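Local coordinates for 4-alpha-glucanotransferase (Corynebacterium glutamicum, PDB 5B68), which is an amylomaltase, also called disproportionating enzyme, that joins an N-terminal beta-sandwich domain to a domain of the TIM-barrel clan, at residues F69-P74 against L435-Y440; S95-H100 against A131-P136; H144-K149 against A155-I160; I441-L446 against N488-I493. All coordinates share one frame; numbering follows the deposited sequence.

Contact 1 (F69-P74 against L435-Y440); sequences FTRPLP and LAEEGY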
loop_
_atom_site.group_PDB
_atom_site.type_symbol
_atom_site.label_atom_id
_atom_site.label_comp_id
_atom_site.label_asym_id
_atom_site.label_seq_id
_atom_site.Cartn_x
_atom_site.Cartn_y
_atom_site.Cartn_z
ATOM N N PHE A 69 19.208 -17.548 23.163
ATOM C CA PHE A 69 19.130 -18.107 24.531
ATOM C C PHE A 69 19.205 -17.076 25.607
ATOM O O PHE A 69 18.801 -17.352 26.748
ATOM C CB PHE A 69 20.147 -19.274 24.713
ATOM C CG PHE A 69 19.721 -20.242 25.755
ATOM C CD1 PHE A 69 18.768 -21.186 25.453
ATOM C CD2 PHE A 69 20.184 -20.117 27.085
ATOM C CE1 PHE A 69 18.353 -22.087 26.441
ATOM C CE2 PHE A 69 19.772 -20.987 28.063
ATOM C CZ PHE A 69 18.825 -21.952 27.750
ATOM N N THR A 70 19.697 -15.863 25.308
ATOM C CA THR A 70 19.812 -14.793 26.289
ATOM C C THR A 70 18.791 -13.685 26.070
ATOM O O THR A 70 18.831 -12.662 26.725
ATOM C CB THR A 70 21.237 -14.233 26.323
ATOM O OG1 THR A 70 21.611 -13.804 25.001
ATOM C CG2 THR A 70 22.141 -15.360 26.714
ATOM N N ARG A 71 17.802 -13.893 25.216
ATOM C CA ARG A 71 16.667 -12.967 25.082
ATOM C C ARG A 71 15.744 -13.115 26.280
ATOM O O ARG A 71 15.135 -14.171 26.446
ATOM C CB ARG A 71 15.826 -13.315 23.834
ATOM C CG ARG A 71 16.379 -12.843 22.484
ATOM C CD ARG A 71 15.297 -12.979 21.408
ATOM N NE ARG A 71 15.814 -12.621 20.080
ATOM C CZ ARG A 71 15.963 -11.368 19.647
ATOM N NH1 ARG A 71 16.459 -11.171 18.404
ATOM N NH2 ARG A 71 15.652 -10.355 20.417
ATOM N N PRO A 72 15.631 -12.093 27.085
ATOM C CA PRO A 72 14.839 -12.293 28.273
ATOM C C PRO A 72 13.371 -12.535 27.950
ATOM O O PRO A 72 12.756 -13.469 28.522
ATOM C CB PRO A 72 15.073 -11.009 29.074
ATOM C CG PRO A 72 16.416 -10.512 28.620
ATOM C CD PRO A 72 16.414 -10.827 27.146
ATOM N N LEU A 73 12.819 -11.727 27.031
ATOM C CA LEU A 73 11.535 -11.960 26.423
ATOM C C LEU A 73 11.732 -12.105 24.919
ATOM O O LEU A 73 12.765 -11.675 24.390
ATOM C CB LEU A 73 10.580 -10.807 26.668
ATOM C CG LEU A 73 10.003 -10.756 28.114
ATOM C CD1 LEU A 73 9.402 -9.446 28.407
ATOM C CD2 LEU A 73 8.993 -11.888 28.321
ATOM N N PRO A 74 10.703 -12.580 24.230
ATOM C CA PRO A 74 10.813 -12.593 22.774
ATOM C C PRO A 74 10.862 -11.156 22.256
ATOM O O PRO A 74 10.528 -10.178 22.976
ATOM C CB PRO A 74 9.557 -13.334 22.313
ATOM C CG PRO A 74 9.146 -14.109 23.513
ATOM C CD PRO A 74 9.507 -13.295 24.702
ATOM N N LEU A 435 12.164 -5.188 13.153
ATOM C CA LEU A 435 10.809 -4.698 13.166
ATOM C C LEU A 435 10.072 -5.388 14.336
ATOM O O LEU A 435 9.329 -4.762 15.004
ATOM C CB LEU A 435 10.077 -4.996 11.837
ATOM C CG LEU A 435 8.632 -4.459 11.772
ATOM C CD1 LEU A 435 8.461 -2.989 12.029
ATOM C CD2 LEU A 435 8.001 -4.869 10.491
ATOM N N ALA A 436 10.288 -6.693 14.517
ATOM C CA ALA A 436 9.628 -7.452 15.582
ATOM C C ALA A 436 10.145 -7.010 16.982
ATOM O O ALA A 436 9.348 -6.991 17.988
ATOM C CB ALA A 436 9.812 -8.928 15.332
ATOM N N GLU A 437 11.418 -6.670 17.065
ATOM C CA GLU A 437 12.025 -6.167 18.296
ATOM C C GLU A 437 11.420 -4.848 18.707
ATOM O O GLU A 437 11.392 -4.517 19.868
ATOM C CB GLU A 437 13.533 -6.047 18.178
ATOM C CG GLU A 437 14.205 -7.390 18.100
ATOM C CD GLU A 437 15.704 -7.299 17.944
ATOM O OE1 GLU A 437 16.192 -6.301 17.424
ATOM O OE2 GLU A 437 16.386 -8.235 18.347
ATOM N N GLU A 438 10.973 -4.090 17.722
ATOM C CA GLU A 438 10.329 -2.819 17.964
ATOM C C GLU A 438 8.826 -2.991 18.124
ATOM O O GLU A 438 8.106 -2.049 18.087
ATOM C CB GLU A 438 10.622 -1.819 16.862
ATOM C CG GLU A 438 12.045 -1.338 16.868
ATOM C CD GLU A 438 12.402 -0.561 18.111
ATOM O OE1 GLU A 438 11.624 0.281 18.560
ATOM O OE2 GLU A 438 13.484 -0.790 18.626
ATOM N N GLY A 439 8.372 -4.222 18.243
ATOM C CA GLY A 439 6.981 -4.473 18.548
ATOM C C GLY A 439 6.034 -4.160 17.414
ATOM O O GLY A 439 4.878 -3.967 17.611
ATOM N N TYR A 440 6.580 -4.111 16.221
ATOM C CA TYR A 440 5.856 -3.815 14.992
ATOM C C TYR A 440 5.221 -2.404 15.021
ATOM O O TYR A 440 4.248 -2.122 14.294
ATOM C CB TYR A 440 4.832 -4.903 14.670
ATOM C CG TYR A 440 5.464 -6.197 14.279
ATOM C CD1 TYR A 440 5.788 -6.459 12.919
ATOM C CD2 TYR A 440 5.720 -7.209 15.211
ATOM C CE1 TYR A 440 6.429 -7.616 12.546
ATOM C CE2 TYR A 440 6.306 -8.397 14.833
ATOM C CZ TYR A 440 6.726 -8.590 13.480
ATOM O OH TYR A 440 7.283 -9.723 13.008
#
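Arg71 and Glu437 meet in a salt bridge whose two hydrogen bonds converge on a single carboxylate oxygen. Arg71 presents the outer end of its guanidinium, with NH1 2.9 Å from Glu437 OE2 and NH2 3.1 Å from the same OE2. The oxygen lies almost exactly in the guanidinium plane, yet it is approached on its anti side, away from OE1, and the two flat groups are turned 67° against each other. Because two N-H groups share one acceptor, neither bond is straight, the angle at the NH1 hydrogen being 149°. The arginine chain runs extended from CG to NE, which carries its charged end across to the helix; Glu437 is also extended beyond CG, and the two side chains cross nearly at right angles.

The contact ties the loop between helix 54-69 and strand 76-80 to the short helix 434-437, at the surface of the protein. A Schellman motif ends that helix: Gly439, with positive phi, is its C-prime residue, Tyr440 N bonding to Leu435 O and Gly439 N to Ala436 O.

Further charge is supplied by Glu68, which forms a salt bridge with Arg71 NE, so the guanidinium is shared between two carboxylates.

Contact 2 (S95-H100 against A131-P136); sequences SPADVH and ASFKIP
Val99 lies over one face of the Phe133 ring, and this CH-pi contact is the centre of the meeting between 95-100 and 131-136. The methyl CG2 of Val99 stands 4.0 Å from the centroid of the Phe133 ring, 17° off the ring normal, and is displaced toward the rim at CE1. Its placement follows from the valine torsion: CG1 is anti to the backbone N (chi1 -179°), which leaves CG2 beside that nitrogen and directed at the ring.

Apolar packing and a backbone carbonyl complete the contact at the tip of the phenyl. Ala97 CB comes to 4.1 Å from Phe133 CZ, while Ala97 O approaches obliquely, 3.6 Å from Phe133 CZ. The two backbones stay well apart, with the CA atoms of Val99 and Phe133 separated by 8.2 Å, and no hydrogen bond passes between them.

Such a separation is consistent with side chains meeting across the interior of the N-terminal beta-sandwich domain, to which both segments belong. Phe87 and Val89 of strand 86-92 also touch Phe133, and Leu146 and Leu148 of strand 142-150 touch Val99. With neither charge nor hydrogen bond between the segments, their association probably rests on dispersion and the exclusion of water from one aromatic face.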
loop_
_atom_site.group_PDB
_atom_site.type_symbol
_atom_site.label_atom_id
_atom_site.label_comp_id
_atom_site.label_asym_id
_atom_site.label_seq_id
_atom_site.Cartn_x
_atom_site.Cartn_y
_atom_site.Cartn_z
ATOM N N SER A 95 17.558 -17.042 39.342
ATOM C CA SER A 95 16.941 -15.763 39.667
ATOM C C SER A 95 15.423 -15.840 39.277
ATOM O O SER A 95 15.035 -16.800 38.542
ATOM C CB SER A 95 17.739 -14.635 38.943
ATOM O OG SER A 95 17.482 -14.712 37.540
ATOM N N PRO A 96 14.586 -14.883 39.751
ATOM C CA PRO A 96 13.129 -14.865 39.512
ATOM C C PRO A 96 12.841 -14.671 38.031
ATOM O O PRO A 96 13.664 -14.004 37.322
ATOM C CB PRO A 96 12.663 -13.679 40.273
ATOM C CG PRO A 96 13.684 -13.448 41.336
ATOM C CD PRO A 96 14.960 -13.784 40.680
ATOM N N ALA A 97 11.748 -15.308 37.593
ATOM C CA ALA A 97 11.103 -14.958 36.345
ATOM C C ALA A 97 9.675 -14.468 36.632
ATOM O O ALA A 97 8.695 -15.200 36.515
ATOM C CB ALA A 97 11.138 -16.123 35.411
ATOM N N ASP A 98 9.564 -13.240 37.121
ATOM C CA ASP A 98 8.241 -12.672 37.397
ATOM C C ASP A 98 7.810 -12.036 36.077
ATOM O O ASP A 98 8.523 -11.201 35.537
ATOM C CB ASP A 98 8.253 -11.638 38.510
ATOM C CG ASP A 98 8.821 -12.181 39.808
ATOM O OD1 ASP A 98 8.715 -13.393 39.998
ATOM O OD2 ASP A 98 9.396 -11.390 40.601
ATOM N N VAL A 99 6.675 -12.500 35.570
ATOM C CA VAL A 99 6.108 -12.064 34.263
ATOM C C VAL A 99 4.665 -11.634 34.490
ATOM O O VAL A 99 3.927 -12.274 35.223
ATOM C CB VAL A 99 6.150 -13.177 33.180
ATOM C CG1 VAL A 99 5.580 -12.664 31.831
ATOM C CG2 VAL A 99 7.561 -13.721 32.997
ATOM N N HIS A 100 4.275 -10.507 33.903
ATOM C CA HIS A 100 2.866 -10.141 33.847
ATOM C C HIS A 100 2.580 -9.377 32.537
ATOM O O HIS A 100 3.507 -9.077 31.792
ATOM C CB HIS A 100 2.448 -9.327 35.075
ATOM C CG HIS A 100 2.955 -7.935 35.075
ATOM N ND1 HIS A 100 4.233 -7.586 35.480
ATOM C CD2 HIS A 100 2.335 -6.781 34.756
ATOM C CE1 HIS A 100 4.382 -6.284 35.336
ATOM N NE2 HIS A 100 3.249 -5.776 34.903
ATOM N N ALA A 131 12.343 -20.650 30.960
ATOM C CA ALA A 131 10.993 -21.028 31.446
ATOM C C ALA A 131 9.960 -20.748 30.372
ATOM O O ALA A 131 10.249 -20.057 29.411
ATOM C CB ALA A 131 10.701 -20.258 32.703
ATOM N N SER A 132 8.811 -21.395 30.462
ATOM C CA SER A 132 7.686 -21.160 29.542
ATOM C C SER A 132 6.499 -20.619 30.253
ATOM O O SER A 132 6.138 -21.028 31.419
ATOM C CB SER A 132 7.301 -22.406 28.733
ATOM O OG SER A 132 8.289 -22.824 27.781
ATOM N N PHE A 133 5.855 -19.637 29.642
ATOM C CA PHE A 133 4.621 -19.070 30.199
ATOM C C PHE A 133 3.550 -19.029 29.105
ATOM O O PHE A 133 3.853 -19.023 27.907
ATOM C CB PHE A 133 4.807 -17.683 30.792
ATOM C CG PHE A 133 5.738 -17.656 31.967
ATOM C CD1 PHE A 133 7.100 -17.568 31.749
ATOM C CD2 PHE A 133 5.279 -17.768 33.258
ATOM C CE1 PHE A 133 7.991 -17.582 32.799
ATOM C CE2 PHE A 133 6.162 -17.758 34.333
ATOM C CZ PHE A 133 7.523 -17.646 34.113
ATOM N N LYS A 134 2.310 -19.022 29.555
ATOM C CA LYS A 134 1.137 -19.136 28.732
ATOM C C LYS A 134 0.275 -17.933 28.962
ATOM O O LYS A 134 -0.072 -17.563 30.101
ATOM C CB LYS A 134 0.373 -20.397 29.160
ATOM C CG LYS A 134 -0.663 -20.867 28.206
ATOM C CD LYS A 134 -1.186 -22.264 28.586
ATOM C CE LYS A 134 -1.694 -22.349 30.015
ATOM N NZ LYS A 134 -2.165 -23.738 30.368
ATOM N N ILE A 135 -0.096 -17.259 27.889
ATOM C CA ILE A 135 -1.044 -16.191 28.005
ATOM C C ILE A 135 -2.500 -16.713 28.173
ATOM O O ILE A 135 -2.798 -17.787 27.672
ATOM C CB ILE A 135 -0.974 -15.167 26.845
ATOM C CG1 ILE A 135 -1.426 -15.782 25.516
ATOM C CG2 ILE A 135 0.443 -14.650 26.674
ATOM C CD1 ILE A 135 -1.490 -14.716 24.403
ATOM N N PRO A 136 -3.347 -15.917 28.809
ATOM C CA PRO A 136 -4.769 -16.212 28.936
ATOM C C PRO A 136 -5.424 -16.164 27.574
ATOM O O PRO A 136 -4.973 -15.436 26.728
ATOM C CB PRO A 136 -5.304 -15.062 29.779
ATOM C CG PRO A 136 -4.135 -14.384 30.356
ATOM C CD PRO A 136 -2.983 -14.658 29.457
#

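Contact 3 (H144-K149 against A155-I160); sequences HKLHLK and AECGLI
Lys145 and Glu156 reach each other through two extended chains that start differently. In Glu156, CG sits between the backbone N and the carbonyl carbon (chi1 58°), whereas in Lys145 it lies beside the backbone N (chi1 -72°) and the chain then runs straight to its amine. Lys145 NZ ends 2.8 Å from Glu156 OE1, on the syn lone pair of that oxygen, in a salt bridge. The His147 ring runs alongside the Glu156 carboxylate in the same direction, the two planes nearly perpendicular (79°). A water bound in the plane of the ring, 2.8 Å from His147 ND1, donates to Ala155 O.

These groups decorate a beta hairpin of strands 142-150 and 153-162. Antiparallel hydrogen-bonded pairs form at His144 with Leu159, Leu146 with Cys157 and Leu148 with Ala155; Leu146 N donates to Cys157 O at 2.8 Å.

Those three pairs put their side chains on one face, where Leu146 CB is 3.9 Å from Cys157 SG and Leu146 CG 4.2 Å from Leu159 CD2. Val77 of strand 76-80 and Val99 of strand 98-102 pack against Leu146 there. Polar His144, on the same face, bonds to Glu104 N and Pro140 O. The hairpin is thus two-sided: mostly apolar groups go to the sandwich interior, while the exposed salt bridge and bridging water add polar links between strands, the ion pair probably tempered by solvent.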
loop_
_atom_site.group_PDB
_atom_site.type_symbol
_atom_site.label_atom_id
_atom_site.label_comp_id
_atom_site.label_asym_id
_atom_site.label_seq_id
_atom_site.Cartn_x
_atom_site.Cartn_y
_atom_site.Cartn_z
ATOM N N HIS A 144 -0.859 -4.636 23.720
ATOM C CA HIS A 144 -0.481 -4.885 25.097
ATOM C C HIS A 144 1.027 -5.056 25.276
ATOM O O HIS A 144 1.777 -4.918 24.339
ATOM C CB HIS A 144 -1.230 -6.102 25.622
ATOM C CG HIS A 144 -2.660 -6.144 25.198
ATOM N ND1 HIS A 144 -3.481 -5.047 25.265
ATOM C CD2 HIS A 144 -3.397 -7.127 24.641
ATOM C CE1 HIS A 144 -4.672 -5.364 24.808
ATOM N NE2 HIS A 144 -4.647 -6.619 24.416
ATOM N N LYS A 145 1.442 -5.309 26.507
ATOM C CA LYS A 145 2.829 -5.563 26.796
ATOM C C LYS A 145 3.036 -6.723 27.754
ATOM O O LYS A 145 2.266 -6.907 28.663
ATOM C CB LYS A 145 3.460 -4.322 27.398
ATOM C CG LYS A 145 3.662 -3.192 26.415
ATOM C CD LYS A 145 4.806 -2.317 26.860
ATOM C CE LYS A 145 4.981 -1.113 25.964
ATOM N NZ LYS A 145 5.742 -0.059 26.677
ATOM N N LEU A 146 4.114 -7.458 27.540
ATOM C CA LEU A 146 4.604 -8.409 28.499
ATOM C C LEU A 146 5.757 -7.760 29.245
ATOM O O LEU A 146 6.606 -7.132 28.670
ATOM C CB LEU A 146 5.076 -9.693 27.838
ATOM C CG LEU A 146 4.026 -10.730 27.494
ATOM C CD1 LEU A 146 4.518 -11.685 26.428
ATOM C CD2 LEU A 146 3.556 -11.473 28.727
ATOM N N HIS A 147 5.743 -7.908 30.550
ATOM C CA HIS A 147 6.805 -7.358 31.396
ATOM C C HIS A 147 7.486 -8.430 32.242
ATOM O O HIS A 147 6.797 -9.260 32.891
ATOM C CB HIS A 147 6.192 -6.394 32.365
ATOM C CG HIS A 147 5.734 -5.131 31.767
ATOM N ND1 HIS A 147 6.596 -4.097 31.516
ATOM C CD2 HIS A 147 4.506 -4.685 31.434
ATOM C CE1 HIS A 147 5.926 -3.075 31.029
ATOM N NE2 HIS A 147 4.656 -3.396 30.977
ATOM N N LEU A 148 8.813 -8.391 32.286
ATOM C CA LEU A 148 9.613 -9.353 33.024
ATOM C C LEU A 148 10.469 -8.606 34.042
ATOM O O LEU A 148 11.166 -7.634 33.712
ATOM C CB LEU A 148 10.499 -10.141 32.105
ATOM C CG LEU A 148 11.681 -10.935 32.658
ATOM C CD1 LEU A 148 11.053 -12.042 33.479
ATOM C CD2 LEU A 148 12.700 -11.506 31.687
ATOM N N LYS A 149 10.409 -9.102 35.292
ATOM C CA LYS A 149 11.334 -8.637 36.349
ATOM C C LYS A 149 12.104 -9.839 36.874
ATOM O O LYS A 149 11.528 -10.889 37.175
ATOM C CB LYS A 149 10.624 -7.870 37.470
ATOM C CG LYS A 149 11.579 -7.296 38.494
ATOM C CD LYS A 149 10.865 -6.296 39.408
ATOM C CE LYS A 149 11.799 -5.754 40.473
ATOM N NZ LYS A 149 12.231 -6.897 41.340
ATOM N N ALA A 155 12.744 -6.414 31.573
ATOM C CA ALA A 155 12.552 -6.508 30.100
ATOM C C ALA A 155 11.073 -6.324 29.790
ATOM O O ALA A 155 10.189 -6.512 30.665
ATOM C CB ALA A 155 13.032 -7.831 29.530
ATOM N N GLU A 156 10.778 -5.941 28.545
ATOM C CA GLU A 156 9.378 -5.835 28.144
ATOM C C GLU A 156 9.334 -6.199 26.654
ATOM O O GLU A 156 10.332 -6.079 25.963
ATOM C CB GLU A 156 8.800 -4.431 28.343
ATOM C CG GLU A 156 9.531 -3.341 27.599
ATOM C CD GLU A 156 8.745 -2.047 27.702
ATOM O OE1 GLU A 156 8.050 -1.665 26.722
ATOM O OE2 GLU A 156 8.716 -1.510 28.818
ATOM N N CYS A 157 8.191 -6.659 26.192
ATOM C CA CYS A 157 7.960 -6.823 24.786
ATOM C C CYS A 157 6.494 -6.565 24.457
ATOM O O CYS A 157 5.655 -6.589 25.317
ATOM C CB CYS A 157 8.445 -8.162 24.276
ATOM S SG CYS A 157 7.365 -9.538 24.710
ATOM N N GLY A 158 6.189 -6.241 23.193
ATOM C CA GLY A 158 4.788 -6.105 22.810
ATOM C C GLY A 158 4.155 -7.477 22.860
ATOM O O GLY A 158 4.807 -8.477 22.576
ATOM N N LEU A 159 2.888 -7.472 23.202
ATOM C CA LEU A 159 1.970 -8.595 23.162
ATOM C C LEU A 159 0.741 -8.117 22.412
ATOM O O LEU A 159 -0.025 -7.264 22.927
ATOM C CB LEU A 159 1.550 -9.041 24.576
ATOM C CG LEU A 159 0.500 -10.173 24.648
ATOM C CD1 LEU A 159 0.905 -11.444 23.933
ATOM C CD2 LEU A 159 0.112 -10.535 26.075
ATOM N N ILE A 160 0.573 -8.611 21.189
ATOM C CA ILE A 160 -0.349 -8.035 20.262
ATOM C C ILE A 160 -1.377 -9.099 19.924
ATOM O O ILE A 160 -1.019 -10.159 19.442
ATOM C CB ILE A 160 0.411 -7.601 19.014
ATOM C CG1 ILE A 160 1.514 -6.566 19.399
ATOM C CG2 ILE A 160 -0.551 -6.975 18.027
ATOM C CD1 ILE A 160 2.678 -6.621 18.484
HETATM O O HOH W 1 9.195 -4.342 32.409
#

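Contact 4 (I441-L446 against N488-I493); sequences IPWRNL and NALVGI. With SO4 (sulfate ion), chain K.
Trp443 projects from its helix toward 488-493, its indole meeting Leu490 both at the edge and over a face. At the edge, Trp443 NE1 donates to Leu490 O over 3.1 Å. The acceptor lies within 10° of the ring plane, and the N-H arrives in the carbonyl plane on a lone pair of that oxygen. Trp443 CG is anti to the backbone N (chi1 178°), which carries the ring across to the second helix.

The Leu490 side chain crosses the ring at about a right angle and lays CD2 over one face. Leu490 CD2 is 3.7 Å from the centroid of the five-membered ring of Trp443, a CH-pi contact. Ile493 crosses the indole obliquely, with its CG2 3.5 Å from Trp443 CD1. The hydrogen bond probably helps to fix how the ring is turned.

Arg444 leads away to a sulfate, probably from the crystallisation liquor: its NH1 and NH2 donate hydrogen bonds to sulfate O3 (2.6 Å) and O4 (2.9 Å). Asn445 OD1 accepts from Arg444 NE at 3.1 Å, in the guanidinium plane, while Ile441 CD1 sits over one face of the group.

The two helical segments run nearly parallel, 22° between their directions with axes 10.6 Å apart. Leu387 of strand 382-387 in the parallel sheet touches Trp443, and Trp143 of the sandwich strand 142-150 packs on Ile493 and makes a cation-pi contact with Arg444.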
loop_
_atom_site.group_PDB
_atom_site.type_symbol
_atom_site.label_atom_id
_atom_site.label_comp_id
_atom_site.label_asym_id
_atom_site.label_seq_id
_atom_site.Cartn_x
_atom_site.Cartn_y
_atom_site.Cartn_z
ATOM N N ILE A 441 5.708 -1.521 15.891
ATOM C CA ILE A 441 5.029 -0.276 16.066
ATOM C C ILE A 441 5.044 0.595 14.783
ATOM O O ILE A 441 4.023 1.242 14.510
ATOM C CB ILE A 441 5.573 0.496 17.293
ATOM C CG1 ILE A 441 5.269 -0.293 18.571
ATOM C CG2 ILE A 441 5.060 1.934 17.293
ATOM C CD1 ILE A 441 3.789 -0.449 18.937
ATOM N N PRO A 442 6.140 0.564 13.987
ATOM C CA PRO A 442 6.102 1.322 12.706
ATOM C C PRO A 442 5.044 0.822 11.686
ATOM O O PRO A 442 4.441 1.621 10.963
ATOM C CB PRO A 442 7.502 1.132 12.198
ATOM C CG PRO A 442 8.339 1.099 13.468
ATOM C CD PRO A 442 7.512 0.159 14.288
ATOM N N TRP A 443 4.810 -0.486 11.691
ATOM C CA TRP A 443 3.775 -1.112 10.819
ATOM C C TRP A 443 2.386 -0.690 11.352
ATOM O O TRP A 443 1.501 -0.224 10.596
ATOM C CB TRP A 443 3.943 -2.625 10.847
ATOM C CG TRP A 443 2.959 -3.436 10.077
ATOM C CD1 TRP A 443 2.358 -4.556 10.521
ATOM C CD2 TRP A 443 2.583 -3.304 8.702
ATOM N NE1 TRP A 443 1.539 -5.078 9.556
ATOM C CE2 TRP A 443 1.715 -4.373 8.408
ATOM C CE3 TRP A 443 2.898 -2.402 7.691
ATOM C CZ2 TRP A 443 1.107 -4.528 7.159
ATOM C CZ3 TRP A 443 2.318 -2.530 6.476
ATOM C CH2 TRP A 443 1.426 -3.622 6.192
ATOM N N ARG A 444 2.155 -0.823 12.691
ATOM C CA ARG A 444 0.961 -0.319 13.288
ATOM C C ARG A 444 0.659 1.160 12.921
ATOM O O ARG A 444 -0.475 1.497 12.565
ATOM C CB ARG A 444 1.013 -0.374 14.845
ATOM C CG ARG A 444 -0.293 0.109 15.466
ATOM C CD ARG A 444 -0.173 0.199 16.986
ATOM N NE ARG A 444 0.604 1.348 17.367
ATOM C CZ ARG A 444 0.949 1.661 18.627
ATOM N NH1 ARG A 444 0.587 0.869 19.625
ATOM N NH2 ARG A 444 1.730 2.739 18.882
ATOM N N ASN A 445 1.668 2.018 13.069
ATOM C CA ASN A 445 1.414 3.443 12.969
ATOM C C ASN A 445 1.080 3.851 11.517
ATOM O O ASN A 445 0.165 4.696 11.322
ATOM C CB ASN A 445 2.614 4.220 13.499
ATOM C CG ASN A 445 2.719 4.145 15.029
ATOM O OD1 ASN A 445 1.848 3.644 15.699
ATOM N ND2 ASN A 445 3.773 4.695 15.549
ATOM N N LEU A 446 1.771 3.275 10.529
ATOM C CA LEU A 446 1.438 3.603 9.141
ATOM C C LEU A 446 0.007 3.100 8.812
ATOM O O LEU A 446 -0.814 3.854 8.241
ATOM C CB LEU A 446 2.484 3.158 8.181
ATOM C CG LEU A 446 2.535 1.705 7.750
ATOM C CD1 LEU A 446 1.592 1.359 6.597
ATOM C CD2 LEU A 446 3.932 1.375 7.407
ATOM N N ASN A 488 2.188 -14.143 10.547
ATOM C CA ASN A 488 1.242 -14.062 11.638
ATOM C C ASN A 488 1.232 -12.660 12.280
ATOM O O ASN A 488 0.156 -12.133 12.600
ATOM C CB ASN A 488 1.432 -15.090 12.674
ATOM C CG ASN A 488 0.995 -16.472 12.204
ATOM O OD1 ASN A 488 -0.030 -16.658 11.568
ATOM N ND2 ASN A 488 1.790 -17.424 12.521
ATOM N N ALA A 489 2.410 -12.091 12.389
ATOM C CA ALA A 489 2.517 -10.697 12.794
ATOM C C ALA A 489 2.063 -9.680 11.751
ATOM O O ALA A 489 1.205 -8.859 12.060
ATOM C CB ALA A 489 3.931 -10.409 13.294
ATOM N N LEU A 490 2.579 -9.724 10.522
ATOM C CA LEU A 490 2.237 -8.696 9.534
ATOM C C LEU A 490 0.758 -8.769 9.129
ATOM O O LEU A 490 0.052 -7.753 9.094
ATOM C CB LEU A 490 3.156 -8.808 8.318
ATOM C CG LEU A 490 4.616 -8.356 8.564
ATOM C CD1 LEU A 490 5.431 -8.351 7.317
ATOM C CD2 LEU A 490 4.661 -6.964 9.163
ATOM N N VAL A 491 0.271 -9.968 8.855
ATOM C CA VAL A 491 -1.130 -10.149 8.454
ATOM C C VAL A 491 -2.031 -9.932 9.611
ATOM O O VAL A 491 -3.111 -9.297 9.485
ATOM C CB VAL A 491 -1.412 -11.579 7.916
ATOM C CG1 VAL A 491 -2.891 -11.771 7.639
ATOM C CG2 VAL A 491 -0.624 -11.876 6.652
ATOM N N GLY A 492 -1.612 -10.438 10.777
ATOM C CA GLY A 492 -2.437 -10.279 12.008
ATOM C C GLY A 492 -2.621 -8.820 12.394
ATOM O O GLY A 492 -3.714 -8.406 12.788
ATOM N N ILE A 493 -1.569 -8.056 12.271
ATOM C CA ILE A 493 -1.656 -6.639 12.575
ATOM C C ILE A 493 -2.459 -5.871 11.514
ATOM O O ILE A 493 -3.147 -4.964 11.846
ATOM C CB ILE A 493 -0.249 -6.073 12.805
ATOM C CG1 ILE A 493 0.319 -6.612 14.150
ATOM C CG2 ILE A 493 -0.240 -4.526 12.812
ATOM C CD1 ILE A 493 1.840 -6.457 14.277
HETATM S S SO4 K . 2.073 2.312 22.574
HETATM O O1 SO4 K . 1.458 2.794 23.840
HETATM O O2 SO4 K . 3.503 1.945 22.754
HETATM O O3 SO4 K . 1.353 1.086 22.102
HETATM O O4 SO4 K . 1.985 3.461 21.639
#

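How the contacts relate
Contacts 2 and 3 both belong to the N-terminal beta sandwich, their centres 11 Å apart, and strands 98-102 and 142-150 are neighbours in one sheet. Contact 4, about 25 Å from contact 2 between centres, joins helices of the glucanotransferase family region. Contact 1 links the loop leading into strand 76-80 of the sandwich to that region; its segments, 361 residues apart, enclose contact 2 and then contact 3. Contact 4 follows in series, helix 441-452 coming directly after helix 434-437. Pro72 packs on Leu148 and Pro74 on Cys157, Tyr440 on Ala489 and Ile493, and Ile160 on Ile493. Contacts 1, 3 and 4 thus form a continuous chain of packing from sandwich to helices, joining the two regions.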